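Local coordinates for protein transaminase (Bacillus megaterium, PDB 5G0A) that probably catalyses pyridoxal-5'-phosphate-dependent transfer of amino groups with S-selectivity, as a class-III aminotransferase, at residues Gly65-Gln69 with Lys70-Ala74; Ala98-Ile102 with Glu103-Gly107; Lys425-Lys429 with Gly430-Gly434. One frame throughout, in Å; residues are numbered along the deposited sequence. Where two conformers were deposited one is given.

In the fold
Running from the N terminus, the three contacts come in series, each a local turn of chain that neither encloses nor crosses another. Contact 1 starts helix 69-78, where the chain leaves the loop after helix 57-60. Contact 2 finishes the next helix, 92-105, whose last turns lie against strands 112-118 and 308-313; its centre is about 21 Å from that of contact 1. Both lean on helix 335-350 and both reach the second subunit. Contact 3, late in the chain, turns helix 418-427 into strand 431-432 beside strand 51-54. Contacts 2 and 3 lie on opposite sides of the chain's centre, their centres about 38 Å apart.

Contact 1: residues Gly65-Gln69 with Lys70-Ala74; sequences GQKNQ and KVNAA. Unlike the reference sequence in segment 65-69: Gln69 (reference Pro).
The carboxamide of Asn68 points OD1 at the first turn of helix 69-78: OD1 accepts from Val71 N at 2.8 Å, with the donor in the carbonyl plane and an N-H...O angle of 163°. CG2 of Val71 lies 3.6 Å from the same OD1. A second flat amide, that of Asn72, brings ND2 to 3.6 Å from CG of Lys67, the two side chains crossing at about a right angle. Asn68 is the N-cap; with CG anti to the backbone N (chi1 175°), its amide swings forward to the Val71 N-H. Its own backbone O takes the N-H of Asn72 at 3.0 Å, nearly in line with the carbonyl, and Gln69 O takes that of Ala73 at 2.9 Å. An alanine here has no OD1, and Val71 N would probably be left without its capping partner, making the first turn more apt to fray. Lys67 NZ is hydrogen-bonded to Thr39 O, while Asn72 ND2 donates to Leu79 O and Tyr82 O of the second subunit. Asn68 and Lys70 both rest on Val347 of helix 335-350, and Lys70 NZ forms salt bridges with Glu350 and Glu351 around that helix's end.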
loop_
_atom_site.group_PDB
_atom_site.type_symbol
_atom_site.label_atom_id
_atom_site.label_comp_id
_atom_site.label_asym_id
_atom_site.label_seq_id
_atom_site.Cartn_x
_atom_site.Cartn_y
_atom_site.Cartn_z
ATOM N N GLY B 65 -33.331 -20.174 -16.384
ATOM C CA GLY B 65 -34.004 -21.260 -15.667
ATOM C C GLY B 65 -33.070 -22.412 -15.321
ATOM O O GLY B 65 -32.067 -22.658 -15.991
ATOM N N GLN B 66 -33.417 -23.131 -14.259
ATOM C CA GLN B 66 -32.623 -24.249 -13.794
ATOM C C GLN B 66 -32.729 -25.417 -14.741
ATOM O O GLN B 66 -33.846 -25.800 -15.128
ATOM C CB GLN B 66 -33.144 -24.721 -12.434
ATOM C CG GLN B 66 -32.875 -23.754 -11.279
ATOM C CD GLN B 66 -31.494 -23.925 -10.678
ATOM O OE1 GLN B 66 -30.706 -24.788 -11.111
ATOM N NE2 GLN B 66 -31.195 -23.118 -9.663
ATOM N N LYS B 67 -31.586 -26.004 -15.075
ATOM C CA LYS B 67 -31.559 -27.296 -15.812
ATOM C C LYS B 67 -32.347 -27.213 -17.111
ATOM O O LYS B 67 -33.243 -28.034 -17.417
ATOM C CB LYS B 67 -32.031 -28.453 -14.901
ATOM C CG LYS B 67 -31.604 -29.847 -15.374
ATOM C CD LYS B 67 -32.122 -30.943 -14.445
ATOM C CE LYS B 67 -33.604 -31.231 -14.655
ATOM N NZ LYS B 67 -34.209 -31.752 -13.379
ATOM N N ASN B 68 -32.016 -26.201 -17.896
ATOM C CA ASN B 68 -32.574 -26.072 -19.225
ATOM C C ASN B 68 -32.074 -27.221 -20.092
ATOM O O ASN B 68 -30.871 -27.450 -20.228
ATOM C CB ASN B 68 -32.179 -24.727 -19.832
ATOM C CG ASN B 68 -32.626 -24.593 -21.272
ATOM O OD1 ASN B 68 -31.945 -25.057 -22.183
ATOM N ND2 ASN B 68 -33.746 -23.923 -21.491
ATOM N N GLN B 69 -33.022 -27.947 -20.689
ATOM C CA GLN B 69 -32.687 -29.136 -21.463
ATOM C C GLN B 69 -31.830 -28.861 -22.678
ATOM O O GLN B 69 -30.942 -29.660 -22.992
ATOM C CB GLN B 69 -33.969 -29.885 -21.850
ATOM C CG GLN B 69 -34.704 -30.360 -20.606
ATOM C CD GLN B 69 -33.815 -31.192 -19.695
ATOM O OE1 GLN B 69 -33.521 -30.801 -18.558
ATOM N NE2 GLN B 69 -33.339 -32.329 -20.210
ATOM N N LYS B 70 -32.070 -27.740 -23.360
ATOM C CA LYS B 70 -31.289 -27.425 -24.540
ATOM C C LYS B 70 -29.818 -27.111 -24.186
ATOM O O LYS B 70 -28.893 -27.519 -24.903
ATOM C CB LYS B 70 -31.922 -26.267 -25.320
ATOM C CG LYS B 70 -33.284 -26.573 -25.927
ATOM C CD LYS B 70 -33.802 -25.367 -26.696
ATOM C CE LYS B 70 -35.039 -25.696 -27.520
ATOM N NZ LYS B 70 -35.823 -24.445 -27.737
ATOM N N VAL B 71 -29.622 -26.352 -23.107
ATOM C CA VAL B 71 -28.261 -26.057 -22.644
ATOM C C VAL B 71 -27.551 -27.321 -22.210
ATOM O O VAL B 71 -26.429 -27.583 -22.621
ATOM C CB VAL B 71 -28.236 -25.006 -21.515
ATOM C CG1 VAL B 71 -26.834 -24.877 -20.924
ATOM C CG2 VAL B 71 -28.678 -23.663 -22.085
ATOM N N ASN B 72 -28.227 -28.128 -21.412
ATOM C CA ASN B 72 -27.590 -29.345 -20.936
ATOM C C ASN B 72 -27.268 -30.331 -22.064
ATOM O O ASN B 72 -26.201 -30.958 -22.053
ATOM C CB ASN B 72 -28.398 -29.952 -19.784
ATOM C CG ASN B 72 -28.213 -29.180 -18.482
ATOM O OD1 ASN B 72 -27.705 -28.046 -18.483
ATOM N ND2 ASN B 72 -28.584 -29.797 -17.364
ATOM N N ALA B 73 -28.169 -30.445 -23.048
ATOM C CA ALA B 73 -27.863 -31.241 -24.251
ATOM C C ALA B 73 -26.630 -30.700 -24.981
ATOM O O ALA B 73 -25.780 -31.479 -25.449
ATOM C CB ALA B 73 -29.060 -31.314 -25.192
ATOM N N ALA B 74 -26.527 -29.370 -25.069
ATOM C CA ALA B 74 -25.384 -28.751 -25.720
ATOM C C ALA B 74 -24.079 -29.069 -24.969
ATOM O O ALA B 74 -23.066 -29.313 -25.583
ATOM C CB ALA B 74 -25.580 -27.247 -25.838
#

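Contact 2: residues Ala98-Ile102 with Glu103-Gly107; sequences AKIII and EDILG
Helix 92-105 ends here in a wider, pi-type turn, across which Ile100 O accepts from both Asp104 N and Ile105 N. The Ile105 bond, 2.9 Å from N to O, comes in almost head-on to the carbonyl (C=O...N 175°), whereas Asp104 N at 3.0 Å sits above the carbonyl plane. One residue on, Leu106 N repeats the i to i+5 step to Ile101 O at 3.0 Å. Lys99 NZ meets the syn lone pair of Asp104 OD2 at 2.7 Å in a salt bridge; the bend at chi2 (-88°) turns the lysine chain along the helix toward the carboxylate. On another side, Ile100 CG2 touches Ile105 CD1 at 4.0 Å. A water sits between Ile102 O and Leu106 O, within hydrogen-bonding distance of both, where the helix gives way to loop. Ile102 and Leu106 pack on Leu311 of strand 308-313, and in the conformer given, Glu103 OE2 is hydrogen-bonded to Tyr20 OH of the second subunit. Ile100 O thus serves two N-H groups where the helix ends, and the lysine probably offsets the charge of the aspartate five residues on.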
loop_
_atom_site.group_PDB
_atom_site.type_symbol
_atom_site.label_atom_id
_atom_site.label_comp_id
_atom_site.label_asym_id
_atom_site.label_seq_id
_atom_site.Cartn_x
_atom_site.Cartn_y
_atom_site.Cartn_z
ATOM N N ALA B 98 -17.889 -15.208 -28.277
ATOM C CA ALA B 98 -17.499 -13.801 -28.397
ATOM C C ALA B 98 -18.249 -13.131 -29.561
ATOM O O ALA B 98 -18.717 -11.983 -29.431
ATOM C CB ALA B 98 -15.993 -13.676 -28.570
ATOM N N LYS B 99 -18.375 -13.862 -30.671
ATOM C CA LYS B 99 -19.131 -13.377 -31.851
ATOM C C LYS B 99 -20.606 -13.105 -31.491
ATOM O O LYS B 99 -21.174 -12.081 -31.883
ATOM C CB LYS B 99 -18.995 -14.353 -33.039
ATOM C CG LYS B 99 -19.797 -13.941 -34.293
ATOM C CD LYS B 99 -21.208 -14.480 -34.238
ATOM C CE LYS B 99 -21.998 -14.203 -35.519
ATOM N NZ LYS B 99 -23.267 -14.981 -35.534
ATOM N N ILE B 100 -21.220 -14.011 -30.734
ATOM C CA ILE B 100 -22.597 -13.822 -30.304
ATOM C C ILE B 100 -22.746 -12.545 -29.510
ATOM O O ILE B 100 -23.654 -11.752 -29.762
ATOM C CB ILE B 100 -23.115 -15.011 -29.487
ATOM C CG1 ILE B 100 -23.164 -16.250 -30.403
ATOM C CG2 ILE B 100 -24.499 -14.708 -28.912
ATOM C CD1 ILE B 100 -23.408 -17.537 -29.641
ATOM N N ILE B 101 -21.851 -12.331 -28.548
ATOM C CA ILE B 101 -21.970 -11.144 -27.707
ATOM C C ILE B 101 -21.785 -9.873 -28.537
ATOM O O ILE B 101 -22.594 -8.949 -28.427
ATOM C CB ILE B 101 -20.974 -11.170 -26.522
ATOM C CG1 ILE B 101 -21.391 -12.263 -25.530
ATOM C CG2 ILE B 101 -20.935 -9.798 -25.813
ATOM C CD1 ILE B 101 -20.298 -12.585 -24.525
ATOM N N ILE B 102 -20.782 -9.854 -29.408
ATOM C CA ILE B 102 -20.420 -8.619 -30.118
ATOM C C ILE B 102 -21.329 -8.331 -31.325
ATOM O O ILE B 102 -21.745 -7.177 -31.527
ATOM C CB ILE B 102 -18.903 -8.608 -30.480
ATOM C CG1 ILE B 102 -18.079 -8.484 -29.167
ATOM C CG2 ILE B 102 -18.552 -7.478 -31.464
ATOM C CD1 ILE B 102 -16.611 -8.891 -29.301
ATOM N N GLU B 103 -21.673 -9.372 -32.078
ATOM C CA GLU B 103 -22.377 -9.201 -33.353
ATOM C C GLU B 103 -23.852 -9.580 -33.353
ATOM O O GLU B 103 -24.586 -9.136 -34.256
ATOM C CB GLU B 103 -21.663 -9.959 -34.474
ATOM C CG GLU B 103 -20.239 -9.502 -34.730
ATOM C CD GLU B 103 -20.122 -8.024 -35.073
ATOM O OE1 GLU B 103 -21.120 -7.287 -34.958
ATOM O OE2 GLU B 103 -19.015 -7.591 -35.450
ATOM N N ASP B 104 -24.280 -10.415 -32.396
ATOM C CA ASP B 104 -25.697 -10.842 -32.314
ATOM C C ASP B 104 -26.505 -10.225 -31.166
ATOM O O ASP B 104 -27.727 -10.094 -31.233
ATOM C CB ASP B 104 -25.809 -12.377 -32.298
ATOM C CG ASP B 104 -25.080 -13.024 -33.462
ATOM O OD1 ASP B 104 -24.910 -12.365 -34.525
ATOM O OD2 ASP B 104 -24.677 -14.196 -33.321
ATOM N N ILE B 105 -25.813 -9.845 -30.096
ATOM C CA ILE B 105 -26.437 -9.175 -28.978
ATOM C C ILE B 105 -26.209 -7.651 -29.020
ATOM O O ILE B 105 -27.164 -6.863 -28.890
ATOM C CB ILE B 105 -25.917 -9.797 -27.653
ATOM C CG1 ILE B 105 -26.396 -11.268 -27.579
ATOM C CG2 ILE B 105 -26.362 -8.958 -26.458
ATOM C CD1 ILE B 105 -26.034 -12.036 -26.313
ATOM N N LEU B 106 -24.960 -7.240 -29.212
ATOM C CA LEU B 106 -24.601 -5.803 -29.173
ATOM C C LEU B 106 -24.307 -5.208 -30.558
ATOM O O LEU B 106 -23.617 -4.175 -30.692
ATOM C CB LEU B 106 -23.396 -5.598 -28.233
ATOM C CG LEU B 106 -23.680 -5.840 -26.749
ATOM C CD1 LEU B 106 -22.340 -5.751 -25.997
ATOM C CD2 LEU B 106 -24.700 -4.840 -26.169
ATOM N N GLY B 107 -24.838 -5.841 -31.602
ATOM C CA GLY B 107 -24.592 -5.354 -32.971
ATOM C C GLY B 107 -25.126 -3.958 -33.245
ATOM O O GLY B 107 -24.707 -3.317 -34.209
HETATM O O HOH W 1 -20.989 -4.595 -31.609
#

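Contact 3: residues Lys425-Lys429 with Gly430-Gly434; sequences KALEK and GVLIG
Gly430 N donates to Leu427 O at 2.8 Å, closing a type I beta turn, with the nitrogen well above the carbonyl plane (65° out of it). Behind it Ala426 O receives Lys429 N at 2.9 Å and, more weakly, Val431 N at 3.3 Å. Lys425 NZ and Glu428 OE2 form a salt bridge, 2.8 Å long, with the ammonium on the syn side, somewhat out of the carboxylate plane; Glu428 OE1 is held in turn by Tyr463 OH, and Lys425 makes a cation-pi contact with Tyr467. Gly430 has positive phi (67°), and a CB there would clash with Lys429 O. Farther out, Leu427 and Leu432 lie side by side, pointing the same way; Leu427 CD1 and Leu432 CD2 lie 3.8 Å apart. Ala426 CB reaches Ile433 CG2 at 3.6 Å; the isoleucine's chi1 of -163° tucks that methyl between its own backbone N and carbonyl carbon. Ala426 and Val431 are backed by Ala460 of helix 451-468, and Leu432 also packs on Tyr89 of the second subunit. This is a helix-to-strand connection made through a glycine-ended turn: helix 418-427 stops, and strand 431-432 joins strand 51-54 in parallel, outermost within this chain in the four-stranded mixed sheet.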
loop_
_atom_site.group_PDB
_atom_site.type_symbol
_atom_site.label_atom_id
_atom_site.label_comp_id
_atom_site.label_asym_id
_atom_site.label_seq_id
_atom_site.Cartn_x
_atom_site.Cartn_y
_atom_site.Cartn_z
ATOM N N LYS B 425 -40.906 -16.483 7.118
ATOM C CA LYS B 425 -42.358 -16.634 7.036
ATOM C C LYS B 425 -42.804 -17.140 5.668
ATOM O O LYS B 425 -43.651 -18.033 5.572
ATOM C CB LYS B 425 -43.071 -15.314 7.394
ATOM C CG LYS B 425 -42.872 -14.839 8.831
ATOM C CD LYS B 425 -43.129 -15.916 9.884
ATOM C CE LYS B 425 -44.609 -16.234 10.028
ATOM N NZ LYS B 425 -44.829 -17.250 11.092
ATOM N N ALA B 426 -42.221 -16.594 4.604
ATOM C CA ALA B 426 -42.555 -17.054 3.258
ATOM C C ALA B 426 -42.221 -18.541 3.050
ATOM O O ALA B 426 -42.895 -19.226 2.273
ATOM C CB ALA B 426 -41.891 -16.179 2.207
ATOM N N LEU B 427 -41.218 -19.041 3.772
ATOM C CA LEU B 427 -40.794 -20.447 3.658
ATOM C C LEU B 427 -41.892 -21.447 4.037
ATOM O O LEU B 427 -41.981 -22.540 3.471
ATOM C CB LEU B 427 -39.535 -20.707 4.498
ATOM C CG LEU B 427 -38.796 -22.043 4.314
ATOM C CD1 LEU B 427 -38.337 -22.253 2.872
ATOM C CD2 LEU B 427 -37.620 -22.148 5.275
ATOM N N GLU B 428 -42.726 -21.068 5.001
ATOM C CA GLU B 428 -43.896 -21.868 5.369
ATOM C C GLU B 428 -44.804 -22.124 4.165
ATOM O O GLU B 428 -45.507 -23.137 4.119
ATOM C CB GLU B 428 -44.694 -21.171 6.473
ATOM C CG GLU B 428 -43.897 -20.848 7.725
ATOM C CD GLU B 428 -44.700 -20.054 8.741
ATOM O OE1 GLU B 428 -45.932 -19.939 8.569
ATOM O OE2 GLU B 428 -44.100 -19.547 9.709
ATOM N N LYS B 429 -44.786 -21.200 3.205
ATOM C CA LYS B 429 -45.544 -21.328 1.961
ATOM C C LYS B 429 -44.744 -21.984 0.823
ATOM O O LYS B 429 -45.179 -21.982 -0.334
ATOM C CB LYS B 429 -46.081 -19.955 1.528
ATOM C CG LYS B 429 -47.072 -19.324 2.507
ATOM C CD LYS B 429 -48.421 -20.036 2.513
ATOM C CE LYS B 429 -49.228 -19.729 1.256
ATOM N NZ LYS B 429 -50.530 -20.464 1.196
ATOM N N GLY B 430 -43.581 -22.546 1.170
ATOM C CA GLY B 430 -42.671 -23.172 0.202
ATOM C C GLY B 430 -42.023 -22.203 -0.781
ATOM O O GLY B 430 -41.685 -22.597 -1.896
ATOM N N VAL B 431 -41.874 -20.939 -0.375
ATOM C CA VAL B 431 -41.298 -19.899 -1.229
ATOM C C VAL B 431 -40.029 -19.355 -0.586
ATOM O O VAL B 431 -39.984 -19.128 0.633
ATOM C CB VAL B 431 -42.300 -18.750 -1.530
ATOM C CG1 VAL B 431 -41.632 -17.618 -2.309
ATOM C CG2 VAL B 431 -43.500 -19.274 -2.319
ATOM N N LEU B 432 -38.980 -19.214 -1.405
ATOM C CA LEU B 432 -37.732 -18.559 -0.988
ATOM C C LEU B 432 -37.750 -17.136 -1.520
ATOM O O LEU B 432 -37.696 -16.920 -2.726
ATOM C CB LEU B 432 -36.503 -19.314 -1.553
ATOM C CG LEU B 432 -36.366 -20.776 -1.093
ATOM C CD1 LEU B 432 -35.417 -21.576 -1.978
ATOM C CD2 LEU B 432 -35.898 -20.823 0.358
ATOM N N ILE B 433 -37.840 -16.165 -0.626
ATOM C CA ILE B 433 -37.896 -14.753 -1.026
ATOM C C ILE B 433 -37.431 -13.945 0.169
ATOM O O ILE B 433 -37.653 -14.359 1.309
ATOM C CB ILE B 433 -39.318 -14.336 -1.510
ATOM C CG1 ILE B 433 -39.282 -13.028 -2.308
ATOM C CG2 ILE B 433 -40.304 -14.261 -0.340
ATOM C CD1 ILE B 433 -40.491 -12.801 -3.209
ATOM N N GLY B 434 -36.756 -12.830 -0.090
ATOM C CA GLY B 434 -36.165 -12.019 0.968
ATOM C C GLY B 434 -35.165 -11.029 0.414
ATOM O O GLY B 434 -35.425 -10.384 -0.606
#